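Local coordinates for lipoprotein (PDB 3O0Y), which is of unknown function but, as a putative lipoprotein of the DUF885 family, is probably related to metallopeptidases of the MA clan, at residues 302-306 with 516-520; 320-325 with 334-338; 366-371 with 436-442; 499-503 with 528-534; 504-508 with 553-558. One frame throughout, in Å; residues are numbered along the deposited sequence.

Interaction 1 (302-306 with 516-520); sequences PTQIH and DKRWT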
# COMPACT_ATOMS: atom_id res chain seq x y z
N PRO A 302 -9.89 -3.95 20.00
CA PRO A 302 -10.45 -2.86 19.22
C PRO A 302 -10.84 -1.74 20.16
O PRO A 302 -10.60 -0.57 19.84
CB PRO A 302 -11.72 -3.50 18.60
CG PRO A 302 -11.42 -4.91 18.51
CD PRO A 302 -10.59 -5.22 19.69
N THR A 303 -11.39 -2.04 21.33
CA THR A 303 -11.62 -1.00 22.36
C THR A 303 -10.40 -0.20 22.79
O THR A 303 -10.46 1.03 22.80
CB THR A 303 -12.34 -1.55 23.61
OG1 THR A 303 -13.57 -2.14 23.21
CG2 THR A 303 -12.67 -0.43 24.58
N GLN A 304 -9.27 -0.87 23.07
CA GLN A 304 -8.05 -0.15 23.44
C GLN A 304 -7.49 0.72 22.30
O GLN A 304 -6.96 1.81 22.56
CB GLN A 304 -7.01 -1.13 23.88
CG GLN A 304 -7.37 -1.82 25.22
CD GLN A 304 -6.44 -3.01 25.55
OE1 GLN A 304 -6.21 -3.89 24.74
NE2 GLN A 304 -5.87 -2.99 26.77
N ILE A 305 -7.54 0.18 21.08
CA ILE A 305 -7.04 0.89 19.90
C ILE A 305 -7.92 2.13 19.65
O ILE A 305 -7.42 3.21 19.38
CB ILE A 305 -6.97 -0.04 18.66
CG1 ILE A 305 -5.95 -1.15 18.94
CG2 ILE A 305 -6.58 0.79 17.38
CD1 ILE A 305 -6.00 -2.32 17.96
N HIS A 306 -9.23 1.95 19.75
CA HIS A 306 -10.19 3.09 19.62
C HIS A 306 -9.87 4.19 20.57
O HIS A 306 -9.81 5.34 20.20
CB HIS A 306 -11.63 2.53 19.84
CG HIS A 306 -12.72 3.42 19.31
ND1 HIS A 306 -13.48 4.24 20.13
CD2 HIS A 306 -13.21 3.58 18.07
CE1 HIS A 306 -14.38 4.88 19.39
NE2 HIS A 306 -14.26 4.47 18.14
N ASP A 516 -15.71 -2.86 14.67
CA ASP A 516 -16.02 -3.40 16.02
C ASP A 516 -17.16 -2.71 16.76
O ASP A 516 -18.01 -3.41 17.37
CB ASP A 516 -14.76 -3.39 16.88
CG ASP A 516 -15.02 -3.97 18.30
OD1 ASP A 516 -15.13 -5.18 18.42
OD2 ASP A 516 -15.16 -3.18 19.23
N LYS A 517 -17.20 -1.38 16.72
CA LYS A 517 -18.25 -0.63 17.42
C LYS A 517 -19.53 -0.49 16.61
O LYS A 517 -20.49 0.10 17.10
CB LYS A 517 -17.75 0.72 17.86
CG LYS A 517 -16.52 0.70 18.70
CD LYS A 517 -16.66 -0.03 19.99
CE LYS A 517 -15.35 0.15 20.77
NZ LYS A 517 -14.13 -0.21 19.87
N ARG A 518 -19.52 -1.00 15.38
CA ARG A 518 -20.68 -1.04 14.48
C ARG A 518 -21.15 0.36 14.08
O ARG A 518 -22.29 0.56 13.76
CB ARG A 518 -21.82 -1.85 15.14
CG ARG A 518 -21.33 -3.25 15.53
CD ARG A 518 -22.52 -4.09 16.04
NE ARG A 518 -22.03 -5.41 16.42
CZ ARG A 518 -22.81 -6.45 16.70
NH1 ARG A 518 -24.14 -6.30 16.68
NH2 ARG A 518 -22.27 -7.62 17.00
N TRP A 519 -20.22 1.32 14.00
CA TRP A 519 -20.53 2.58 13.36
C TRP A 519 -20.99 2.34 11.92
O TRP A 519 -20.46 1.52 11.23
CB TRP A 519 -19.31 3.51 13.31
CG TRP A 519 -18.81 4.03 14.57
CD1 TRP A 519 -18.97 3.54 15.85
CD2 TRP A 519 -17.99 5.18 14.70
NE1 TRP A 519 -18.28 4.30 16.74
CE2 TRP A 519 -17.65 5.32 16.04
CE3 TRP A 519 -17.52 6.13 13.79
CZ2 TRP A 519 -16.90 6.37 16.50
CZ3 TRP A 519 -16.74 7.16 14.25
CH2 TRP A 519 -16.43 7.27 15.57
N THR A 520 -21.96 3.13 11.45
CA THR A 520 -22.36 3.09 10.07
C THR A 520 -21.32 3.88 9.23
O THR A 520 -20.58 4.72 9.75
CB THR A 520 -23.75 3.74 9.91
OG1 THR A 520 -23.63 5.13 10.23
CG2 THR A 520 -24.77 3.05 10.84
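Pro302, in the first turn of helix 302-326, packs against Asp516, which has just left the helix before it, and this is the tight end of the contact. The pyrrolidine CB lies 3.3 Å from Asp516 CG, the ring and the carboxylate arm crossing at about a right angle. Asp516 CG stands anti to the backbone N (chi1 -179°), which carries the carboxylate over Pro302. Behind the proline, Gln289 and Ile292 of helix 284-296 complete the packing. Lys517 bends twice, bringing its ammonium back to its own neighbour: NZ donates to Asp516 OD2 at 3.2 Å, meeting the anti side of the carboxylate in a salt bridge. The same NZ hovers 3.5 Å from Pro302 O, at the start of the helix. Packing is looser toward the surface, where exposed Thr303 brings OG1 only to 3.8 Å from Lys517 CE. Further along, the aliphatic part of Lys517 lies over one face of the His306 ring, and that ring meets the six-membered ring of Trp519 obliquely, with centroids 5.7 Å apart and planes at 82°. With the charge pair closed within 516-520, van der Waals and ring contacts join this segment to 302-306, and the ammonium probably adds weak attraction to Pro302 O.

Interaction 2 (320-325 with 334-338); sequences MNEILL and VGERM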
# COMPACT_ATOMS: atom_id res chain seq x y z
N MET A 320 -2.52 21.74 17.25
CA MET A 320 -2.92 22.54 16.09
C MET A 320 -3.67 23.80 16.53
O MET A 320 -3.44 24.85 15.99
CB MET A 320 -3.82 21.69 15.17
CG MET A 320 -3.08 20.57 14.45
SD MET A 320 -4.18 19.43 13.45
CE MET A 320 -4.44 20.56 12.02
N ASN A 321 -4.60 23.69 17.50
CA ASN A 321 -5.27 24.91 18.03
C ASN A 321 -4.29 25.99 18.47
O ASN A 321 -4.47 27.20 18.19
CB ASN A 321 -6.27 24.52 19.11
CG ASN A 321 -6.97 25.72 19.70
OD1 ASN A 321 -7.76 26.39 19.03
ND2 ASN A 321 -6.77 25.92 21.02
N GLU A 322 -3.23 25.62 19.17
CA GLU A 322 -2.27 26.60 19.62
C GLU A 322 -1.54 27.34 18.50
O GLU A 322 -1.35 28.56 18.52
CB GLU A 322 -1.19 25.99 20.51
CG GLU A 322 -1.68 25.43 21.79
CD GLU A 322 -2.32 26.39 22.74
OE1 GLU A 322 -2.08 27.61 22.66
OE2 GLU A 322 -3.02 25.88 23.64
N ILE A 323 -1.16 26.58 17.49
CA ILE A 323 -0.49 27.16 16.35
C ILE A 323 -1.45 28.08 15.61
O ILE A 323 -1.06 29.16 15.19
CB ILE A 323 0.12 26.05 15.49
CG1 ILE A 323 1.15 25.24 16.27
CG2 ILE A 323 0.61 26.54 14.12
CD1 ILE A 323 1.51 23.93 15.60
N LEU A 324 -2.70 27.61 15.38
CA LEU A 324 -3.72 28.41 14.76
C LEU A 324 -3.96 29.74 15.45
O LEU A 324 -4.02 30.78 14.80
CB LEU A 324 -5.04 27.62 14.56
CG LEU A 324 -5.00 26.59 13.42
CD1 LEU A 324 -6.02 25.50 13.69
CD2 LEU A 324 -5.19 27.28 12.01
N LEU A 325 -4.14 29.70 16.77
CA LEU A 325 -4.37 30.89 17.53
C LEU A 325 -3.24 31.88 17.30
O LEU A 325 -3.50 33.09 17.11
CB LEU A 325 -4.39 30.56 19.05
CG LEU A 325 -5.67 29.87 19.49
CD1 LEU A 325 -5.55 29.51 20.98
CD2 LEU A 325 -6.86 30.70 19.33
N VAL A 334 -10.80 23.16 15.00
CA VAL A 334 -9.59 23.02 14.20
C VAL A 334 -9.94 22.69 12.72
O VAL A 334 -9.42 23.22 11.77
CB VAL A 334 -8.64 21.98 14.82
CG1 VAL A 334 -7.55 21.68 13.83
CG2 VAL A 334 -8.04 22.50 16.14
N GLY A 335 -10.88 21.77 12.51
CA GLY A 335 -11.30 21.43 11.21
C GLY A 335 -11.88 22.56 10.39
O GLY A 335 -11.54 22.73 9.21
N GLU A 336 -12.73 23.36 11.03
CA GLU A 336 -13.29 24.51 10.37
C GLU A 336 -12.22 25.45 9.93
O GLU A 336 -12.32 26.05 8.86
CB GLU A 336 -14.26 25.22 11.32
CG GLU A 336 -15.60 24.44 11.29
CD GLU A 336 -16.52 24.70 12.47
OE1 GLU A 336 -16.13 25.37 13.46
OE2 GLU A 336 -17.63 24.12 12.44
N ARG A 337 -11.23 25.62 10.80
CA ARG A 337 -10.15 26.56 10.49
C ARG A 337 -9.30 26.06 9.31
O ARG A 337 -8.90 26.84 8.41
CB ARG A 337 -9.31 26.88 11.74
CG ARG A 337 -10.00 27.96 12.58
CD ARG A 337 -9.35 28.22 13.89
NE ARG A 337 -9.63 27.13 14.83
CZ ARG A 337 -9.03 26.93 16.01
NH1 ARG A 337 -8.08 27.74 16.44
NH2 ARG A 337 -9.39 25.89 16.80
N MET A 338 -9.03 24.75 9.26
CA MET A 338 -8.29 24.20 8.15
C MET A 338 -9.06 24.29 6.82
O MET A 338 -8.48 24.58 5.76
CB MET A 338 -7.87 22.77 8.45
CG MET A 338 -6.90 22.61 9.66
SD MET A 338 -5.36 23.55 9.60
CE MET A 338 -4.64 22.86 8.07
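Met320 and Val334 meet at the apolar centre, where segments 320-325 and 334-338 of helix 302-326 and helix 334-342 cross at 47°. The Met320 chain turns at its last torsion and sets CE 3.8 Å from Val334 CG1, crossing the valine at about a right angle. The same methyl reaches Met338 SD at 4.0 Å, and Leu324 CD1 closes on Val334 CG1 from the next turn. Leu498 and Leu495 of helix 491-515 lie against Met320 and Leu324, continuing the apolar layer. Moving outward, Leu324 CD1 sits over one face of the Arg337 guanidinium, toward its rim. At the polar edge Arg337 grips a single acceptor end-on: NH2 and NH1 donate to Asn321 OD1 at 2.8 and 2.9 Å. The oxygen lies in the guanidinium plane, whereas the amide plane is turned 73° from it. Arg337 NE and NH1 also bond the carbonyls of Thr333 and Tyr329, tying down the connecting loop. A leucine in place of Arg337 would probably leave Asn321 OD1 without both donors and the loop carbonyls without their mates. One buried guanidinium thus serves three carbonyl oxygens, so its charge is probably balanced in part by the dipoles of these neutral groups.

Interaction 3 (366-371 with 436-442); sequences YITEVT and TYHEANP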
# COMPACT_ATOMS: atom_id res chain seq x y z
N TYR A 366 11.38 20.25 -2.68
CA TYR A 366 11.28 19.71 -1.34
C TYR A 366 12.14 18.46 -1.18
O TYR A 366 12.76 18.25 -0.11
CB TYR A 366 9.85 19.41 -0.91
CG TYR A 366 8.88 20.57 -0.88
CD1 TYR A 366 9.30 21.86 -0.57
CD2 TYR A 366 7.54 20.37 -1.18
CE1 TYR A 366 8.40 22.91 -0.58
CE2 TYR A 366 6.61 21.42 -1.17
CZ TYR A 366 7.06 22.70 -0.87
OH TYR A 366 6.19 23.80 -0.82
N ILE A 367 12.08 17.57 -2.17
CA ILE A 367 12.87 16.29 -2.14
C ILE A 367 14.33 16.62 -2.08
O ILE A 367 15.05 16.06 -1.23
CB ILE A 367 12.55 15.38 -3.32
CG1 ILE A 367 11.11 15.00 -3.26
CG2 ILE A 367 13.49 14.11 -3.32
CD1 ILE A 367 10.64 14.22 -4.47
N THR A 368 14.81 17.52 -2.94
CA THR A 368 16.21 17.85 -3.00
C THR A 368 16.71 18.40 -1.66
O THR A 368 17.82 18.03 -1.18
CB THR A 368 16.47 18.87 -4.16
OG1 THR A 368 16.05 18.24 -5.37
CG2 THR A 368 17.94 19.30 -4.22
N GLU A 369 15.96 19.36 -1.11
CA GLU A 369 16.35 19.99 0.12
C GLU A 369 16.40 18.99 1.28
O GLU A 369 17.35 18.97 2.02
CB GLU A 369 15.40 21.14 0.43
CG GLU A 369 15.63 21.80 1.79
CD GLU A 369 14.46 22.81 2.10
OE1 GLU A 369 13.22 22.48 1.91
OE2 GLU A 369 14.82 23.95 2.44
N VAL A 370 15.35 18.21 1.49
CA VAL A 370 15.32 17.33 2.66
C VAL A 370 16.38 16.24 2.55
O VAL A 370 16.95 15.84 3.52
CB VAL A 370 13.92 16.73 2.92
CG1 VAL A 370 13.47 15.66 1.80
CG2 VAL A 370 13.88 16.15 4.36
N THR A 371 16.64 15.75 1.33
CA THR A 371 17.57 14.64 1.17
C THR A 371 18.96 15.08 1.53
O THR A 371 19.70 14.35 2.19
CB THR A 371 17.53 14.14 -0.29
OG1 THR A 371 16.20 13.73 -0.60
CG2 THR A 371 18.51 12.95 -0.53
N THR A 436 5.05 14.91 0.61
CA THR A 436 6.27 14.65 -0.11
C THR A 436 7.32 13.92 0.76
O THR A 436 8.06 13.00 0.29
CB THR A 436 6.81 15.94 -0.71
OG1 THR A 436 5.87 16.49 -1.65
CG2 THR A 436 8.20 15.76 -1.30
N TYR A 437 7.35 14.28 2.05
CA TYR A 437 8.18 13.54 2.97
C TYR A 437 7.72 12.15 3.21
O TYR A 437 8.54 11.21 3.33
CB TYR A 437 8.40 14.33 4.27
CG TYR A 437 8.91 15.75 4.10
CD1 TYR A 437 9.82 16.11 3.11
CD2 TYR A 437 8.43 16.77 4.92
CE1 TYR A 437 10.22 17.38 2.95
CE2 TYR A 437 8.89 18.03 4.79
CZ TYR A 437 9.76 18.36 3.81
OH TYR A 437 10.15 19.70 3.62
N HIS A 438 6.41 11.96 3.28
CA HIS A 438 5.81 10.68 3.47
C HIS A 438 6.06 9.72 2.32
O HIS A 438 6.48 8.57 2.55
CB HIS A 438 4.33 10.91 3.57
CG HIS A 438 3.53 9.67 3.81
ND1 HIS A 438 3.14 8.81 2.83
CD2 HIS A 438 3.16 9.07 4.98
CE1 HIS A 438 2.37 7.87 3.32
NE2 HIS A 438 2.44 7.94 4.64
N GLU A 439 5.93 10.23 1.09
CA GLU A 439 6.00 9.36 -0.10
C GLU A 439 7.41 9.09 -0.53
O GLU A 439 7.76 7.99 -1.04
CB GLU A 439 5.17 9.91 -1.23
CG GLU A 439 3.63 10.04 -1.00
CD GLU A 439 2.89 8.79 -0.73
OE1 GLU A 439 3.47 7.71 -0.75
OE2 GLU A 439 1.67 8.93 -0.48
N ALA A 440 8.23 10.10 -0.44
CA ALA A 440 9.60 10.03 -0.94
C ALA A 440 10.59 9.91 0.19
O ALA A 440 10.71 8.79 0.72
CB ALA A 440 9.88 11.14 -1.94
N ASN A 441 11.40 10.92 0.49
CA ASN A 441 12.38 10.91 1.51
C ASN A 441 12.03 11.86 2.67
O ASN A 441 11.61 13.00 2.42
CB ASN A 441 13.69 11.39 0.94
CG ASN A 441 14.19 10.46 -0.21
OD1 ASN A 441 13.83 9.24 -0.24
ND2 ASN A 441 15.04 10.98 -1.06
N PRO A 442 12.20 11.41 3.90
CA PRO A 442 12.76 10.17 4.44
C PRO A 442 11.72 9.05 4.63
O PRO A 442 12.07 8.03 5.25
CB PRO A 442 13.24 10.61 5.84
CG PRO A 442 12.59 11.85 6.08
CD PRO A 442 11.88 12.38 4.96
O HOH W 1 12.18 20.08 1.88
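Tyr437 is joined to Tyr366 and Glu369 by one water, which all three grip. Tyr437 OH donates to it at 2.7 Å, and the water donates to the backbone carbonyl Tyr366 O and, at 2.6 Å, to Glu369 OE1. The water lies in the plane of the Tyr437 ring, at its hydroxyl edge. Beside this bridge, Tyr437 CE1 comes 3.8 Å from Val370 CB. Val370 holds CG1 in the crowded position between its backbone N and carbonyl carbon (chi1 69°), which directs that methyl to Asn441 O at 3.3 Å. Ile367 extends CG1 to 3.6 Å from Thr436 CG2 and CD1 to Ala440 CB, filling the other side of the interface. Thr436 turns its hydroxyl from this apolar patch to Tyr417 OH. Thr371 folds OG1 back onto Ile367 O at 2.7 Å; its backbone N reaches the same carbonyl from the opposite face. Helix 432-439 gives way to a loop at Ala440, and a cis peptide precedes Pro442, whose carbonyl is held by Trp473. Helix 353-373 packs on the end of a helix whose His438 and Glu439, with His444 nearby, recall the His-Glu of MA-clan metallopeptidases, though the spacing is not HExxH and metal binding is only inferred.

Interaction 4 (499-503 with 528-534); sequences QAELF and MSEQTGT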
# COMPACT_ATOMS: atom_id res chain seq x y z
N GLN A 499 -2.13 18.10 10.48
CA GLN A 499 -3.38 17.64 9.92
C GLN A 499 -3.29 16.22 9.40
O GLN A 499 -4.21 15.43 9.61
CB GLN A 499 -3.83 18.51 8.79
CG GLN A 499 -5.17 18.18 8.25
CD GLN A 499 -5.56 19.12 7.09
OE1 GLN A 499 -4.69 19.50 6.28
NE2 GLN A 499 -6.87 19.43 6.99
N ALA A 500 -2.20 15.91 8.76
CA ALA A 500 -1.94 14.53 8.20
C ALA A 500 -1.78 13.54 9.38
O ALA A 500 -2.24 12.43 9.31
CB ALA A 500 -0.74 14.56 7.28
N GLU A 501 -1.15 13.97 10.48
CA GLU A 501 -0.99 13.11 11.67
C GLU A 501 -2.35 12.83 12.33
O GLU A 501 -2.70 11.69 12.68
CB GLU A 501 -0.01 13.72 12.63
CG GLU A 501 0.36 12.71 13.74
CD GLU A 501 1.15 13.31 14.88
OE1 GLU A 501 1.70 14.44 14.74
OE2 GLU A 501 1.31 12.57 15.90
N LEU A 502 -3.11 13.93 12.45
CA LEU A 502 -4.48 13.92 12.94
C LEU A 502 -5.32 12.98 12.11
O LEU A 502 -6.06 12.16 12.67
CB LEU A 502 -5.06 15.33 12.90
CG LEU A 502 -6.54 15.38 13.39
CD1 LEU A 502 -6.77 14.88 14.82
CD2 LEU A 502 -6.99 16.87 13.26
N PHE A 503 -5.13 12.99 10.79
CA PHE A 503 -5.92 12.14 9.91
C PHE A 503 -5.66 10.68 10.26
O PHE A 503 -6.59 9.86 10.26
CB PHE A 503 -5.54 12.48 8.45
CG PHE A 503 -6.48 11.93 7.45
CD1 PHE A 503 -7.58 12.65 7.09
CD2 PHE A 503 -6.28 10.69 6.91
CE1 PHE A 503 -8.53 12.14 6.14
CE2 PHE A 503 -7.21 10.16 5.96
CZ PHE A 503 -8.31 10.90 5.57
N MET A 528 -15.10 11.79 10.62
CA MET A 528 -13.82 12.10 9.99
C MET A 528 -13.83 13.53 9.37
O MET A 528 -12.82 14.28 9.45
CB MET A 528 -13.42 11.04 8.94
CG MET A 528 -12.16 11.35 8.15
SD MET A 528 -11.54 9.82 7.16
CE MET A 528 -10.32 9.26 8.11
N SER A 529 -14.92 13.88 8.72
CA SER A 529 -15.05 15.22 8.17
C SER A 529 -14.89 16.30 9.25
O SER A 529 -14.03 17.22 9.10
CB SER A 529 -16.44 15.39 7.54
OG SER A 529 -16.41 14.70 6.38
N GLU A 530 -15.67 16.14 10.31
CA GLU A 530 -15.70 17.12 11.41
C GLU A 530 -14.35 17.25 12.11
O GLU A 530 -13.97 18.35 12.46
CB GLU A 530 -16.72 16.79 12.47
CG GLU A 530 -18.15 16.97 12.01
CD GLU A 530 -19.16 16.34 12.95
OE1 GLU A 530 -18.78 16.04 14.11
OE2 GLU A 530 -20.34 16.16 12.54
N GLN A 531 -13.63 16.13 12.26
CA GLN A 531 -12.43 16.17 13.05
C GLN A 531 -11.27 16.72 12.21
O GLN A 531 -10.38 17.41 12.74
CB GLN A 531 -12.09 14.76 13.61
CG GLN A 531 -12.99 14.28 14.69
CD GLN A 531 -13.11 15.20 15.88
OE1 GLN A 531 -12.13 15.75 16.38
NE2 GLN A 531 -14.35 15.40 16.32
N THR A 532 -11.26 16.44 10.90
CA THR A 532 -10.07 16.72 10.10
C THR A 532 -10.11 17.92 9.16
O THR A 532 -9.04 18.40 8.71
CB THR A 532 -9.67 15.55 9.21
OG1 THR A 532 -10.67 15.39 8.21
CG2 THR A 532 -9.51 14.28 10.01
N GLY A 533 -11.28 18.45 8.88
CA GLY A 533 -11.32 19.51 7.87
C GLY A 533 -11.03 18.99 6.46
O GLY A 533 -10.66 19.75 5.53
N THR A 534 -11.20 17.68 6.26
CA THR A 534 -11.04 17.13 4.92
C THR A 534 -12.35 17.20 4.16
O THR A 534 -13.42 16.99 4.73
CB THR A 534 -10.52 15.69 5.00
OG1 THR A 534 -9.30 15.73 5.73
CG2 THR A 534 -10.24 15.09 3.59
O HOH W 2 -7.96 21.37 4.74
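Phe503 and Met528 meet because both throw CG anti to their backbone N (chi1 -166° and 174°), while a bend about the CG-SD bond of the methionine (chi3 -100°) swings its methyl onto the ring. Met528 CE stands above one face of Phe503, 3.6 Å from CZ and offset toward the rim, in a CH-pi contact; SD lies obliquely, 4.5 Å from the ring centroid, adding a Met-aromatic approach. Thr534 OG1 comes to the edge of the ring, 3.7 Å from CE1, and Thr532 CG2 approaches CD1 obliquely. Tyr546 and Glu542 of helix 536-548 also touch the ring. The two helices, 491-515 and 521-532, run roughly antiparallel here, and the second stops. Gly533 takes positive phi, where a side chain would jam against the preceding carbonyl. Thr532 OG1 fits an ST turn, accepting from Thr534 N at 3.1 Å, and donates to Met528 O at 2.7 Å. The same carbonyl is reached from its other face by Thr532 N. Gln499 extends to this helix end, and its NE2 donates to Thr532 O at 3.0 Å, nearly along the C=O axis and with the acceptor in the plane of the Gln499 amide. A water accepts from the same NE2 and donates to Gly533 O. Beside it Leu502 CD2 rests 3.5 Å from Gln531 O.

Interaction 5 (504-508 with 553-558); sequences RAVRL and ALGYKL. With SO4 (sulfate ion), chain D.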
# COMPACT_ATOMS: atom_id res chain seq x y z
N ARG A 504 -4.42 10.34 10.53
CA ARG A 504 -4.06 8.99 10.84
C ARG A 504 -4.50 8.56 12.26
O ARG A 504 -4.77 7.39 12.49
CB ARG A 504 -2.60 8.72 10.58
CG ARG A 504 -2.32 8.38 9.14
CD ARG A 504 -1.62 9.40 8.46
NE ARG A 504 -1.58 9.23 6.99
CZ ARG A 504 -2.00 10.13 6.16
NH1 ARG A 504 -2.62 11.24 6.62
NH2 ARG A 504 -1.89 9.89 4.85
N ALA A 505 -4.63 9.49 13.19
CA ALA A 505 -5.24 9.21 14.48
C ALA A 505 -6.73 8.95 14.30
O ALA A 505 -7.29 7.98 14.88
CB ALA A 505 -4.94 10.38 15.41
N VAL A 506 -7.39 9.77 13.49
CA VAL A 506 -8.80 9.52 13.16
C VAL A 506 -9.01 8.13 12.60
O VAL A 506 -10.04 7.48 12.90
CB VAL A 506 -9.38 10.63 12.24
CG1 VAL A 506 -10.77 10.28 11.69
CG2 VAL A 506 -9.46 11.97 13.04
N ARG A 507 -8.07 7.65 11.76
CA ARG A 507 -8.12 6.31 11.23
C ARG A 507 -8.25 5.25 12.30
O ARG A 507 -9.02 4.31 12.14
CB ARG A 507 -6.92 6.02 10.34
CG ARG A 507 -7.02 6.62 8.99
CD ARG A 507 -5.84 6.24 8.09
NE ARG A 507 -6.09 6.61 6.70
CZ ARG A 507 -5.13 6.76 5.78
NH1 ARG A 507 -3.85 6.50 6.06
NH2 ARG A 507 -5.46 7.15 4.54
N LEU A 508 -7.56 5.39 13.41
CA LEU A 508 -7.70 4.41 14.54
C LEU A 508 -9.14 4.39 15.05
O LEU A 508 -9.75 3.32 15.36
CB LEU A 508 -6.77 4.79 15.69
CG LEU A 508 -5.26 4.70 15.41
CD1 LEU A 508 -4.60 4.93 16.78
CD2 LEU A 508 -4.86 3.32 14.80
N ALA A 553 -5.90 0.51 8.05
CA ALA A 553 -5.76 1.90 8.46
C ALA A 553 -5.15 2.01 9.82
O ALA A 553 -4.80 3.12 10.25
CB ALA A 553 -7.17 2.62 8.51
N LEU A 554 -5.04 0.90 10.57
CA LEU A 554 -4.46 0.93 11.91
C LEU A 554 -2.92 1.01 11.92
O LEU A 554 -2.33 1.48 12.89
CB LEU A 554 -4.93 -0.30 12.70
CG LEU A 554 -6.42 -0.51 12.77
CD1 LEU A 554 -6.65 -1.84 13.58
CD2 LEU A 554 -7.21 0.65 13.40
N GLY A 555 -2.25 0.61 10.82
CA GLY A 555 -0.81 0.49 10.81
C GLY A 555 -0.07 1.76 11.01
O GLY A 555 1.04 1.80 11.62
N TYR A 556 -0.68 2.81 10.50
CA TYR A 556 -0.03 4.12 10.40
C TYR A 556 0.30 4.61 11.81
O TYR A 556 1.47 4.85 12.16
CB TYR A 556 -0.96 5.16 9.71
CG TYR A 556 -1.29 4.81 8.30
CD1 TYR A 556 -0.56 5.36 7.26
CD2 TYR A 556 -2.28 3.86 7.99
CE1 TYR A 556 -0.78 4.96 6.00
CE2 TYR A 556 -2.51 3.50 6.71
CZ TYR A 556 -1.73 3.98 5.71
OH TYR A 556 -1.96 3.60 4.42
N LYS A 557 -0.72 4.83 12.63
CA LYS A 557 -0.47 5.32 13.98
C LYS A 557 0.12 4.24 14.88
O LYS A 557 0.91 4.56 15.75
CB LYS A 557 -1.70 5.98 14.60
CG LYS A 557 -1.70 7.45 14.41
CD LYS A 557 -0.70 8.04 15.44
CE LYS A 557 -0.39 9.47 15.23
NZ LYS A 557 0.53 10.06 16.34
N LEU A 558 -0.36 3.00 14.86
CA LEU A 558 0.19 2.01 15.81
C LEU A 558 1.72 1.82 15.55
O LEU A 558 2.52 1.73 16.48
CB LEU A 558 -0.57 0.71 15.75
CG LEU A 558 -2.00 0.81 16.22
CD1 LEU A 558 -2.71 -0.55 16.09
CD2 LEU A 558 -2.09 1.42 17.62
S SO4 D . -2.08 6.70 2.71
O1 SO4 D . -1.83 7.35 4.02
O2 SO4 D . -1.55 7.53 1.68
O3 SO4 D . -1.36 5.40 2.57
O4 SO4 D . -3.46 6.32 2.58
O HOH W 3 -3.54 4.93 11.94
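Arg507 runs along Ala553 and over Tyr556 to a bound sulfate, in an anion pocket formed where helix 491-515 meets the start of helix 555-574. Its CB lies 3.6 Å from Ala553 O, and CG and CD continue past the Ala553 methyl in an extended chain. NE bonds outside the pair to Tyr546 OH. CZ stands 4.5 Å from the Tyr556 centroid, a cation-pi contact, with NH1 over the centre of the ring and the two planes 55° apart. NH1 then donates to sulfate O1 at 3.0 Å, a nearly straight bond (165°), while NH2 takes O4 at 2.9 Å and also pairs with Glu542. Arg504 reaches the same O1 through NH2 at 2.7 Å, its CG lying against Tyr556 CB on the way. Tyr556 OH donates to O3 at 2.7 Å, and Arg545 joins the ring of donors. An alanine at Tyr556 would probably leave O3 without its hydroxyl donor and the Arg507 guanidinium without the aromatic face beneath it. The sulfate probably comes from the crystallisation liquor, but it is likely to mark a site suited to an anionic group. Away from it Leu508 packs CD2 on Leu554 CD2 and CD1 on Lys557 CB. A water bridges the backbones, donating to Arg504 O and Ala553 O and accepting from Lys557 N at 2.9 Å.

Helix 302-326 serves interactions 1 and 2, whose centres lie 27 Å apart, and helix 491-515 serves interactions 4 and 5, 12 Å apart. Interaction 5 touches interaction 1 where Ile305 packs on Leu508 and Leu554. Interaction 2 touches interaction 4 where Met320 packs on Leu502, and a salt bridge from Glu501 to Lys557 joins interactions 4 and 5. Along the chain interactions 2 and 3 are nested inside the loop closed by interaction 1, which crosses both 4 and 5. Interaction 3 stands apart, its centre at least 22 Å from the others, although its nearest atoms come within about 5 Å of interaction 5. The putative metallopeptidase-like helix and the sulfate pocket are therefore neighbours.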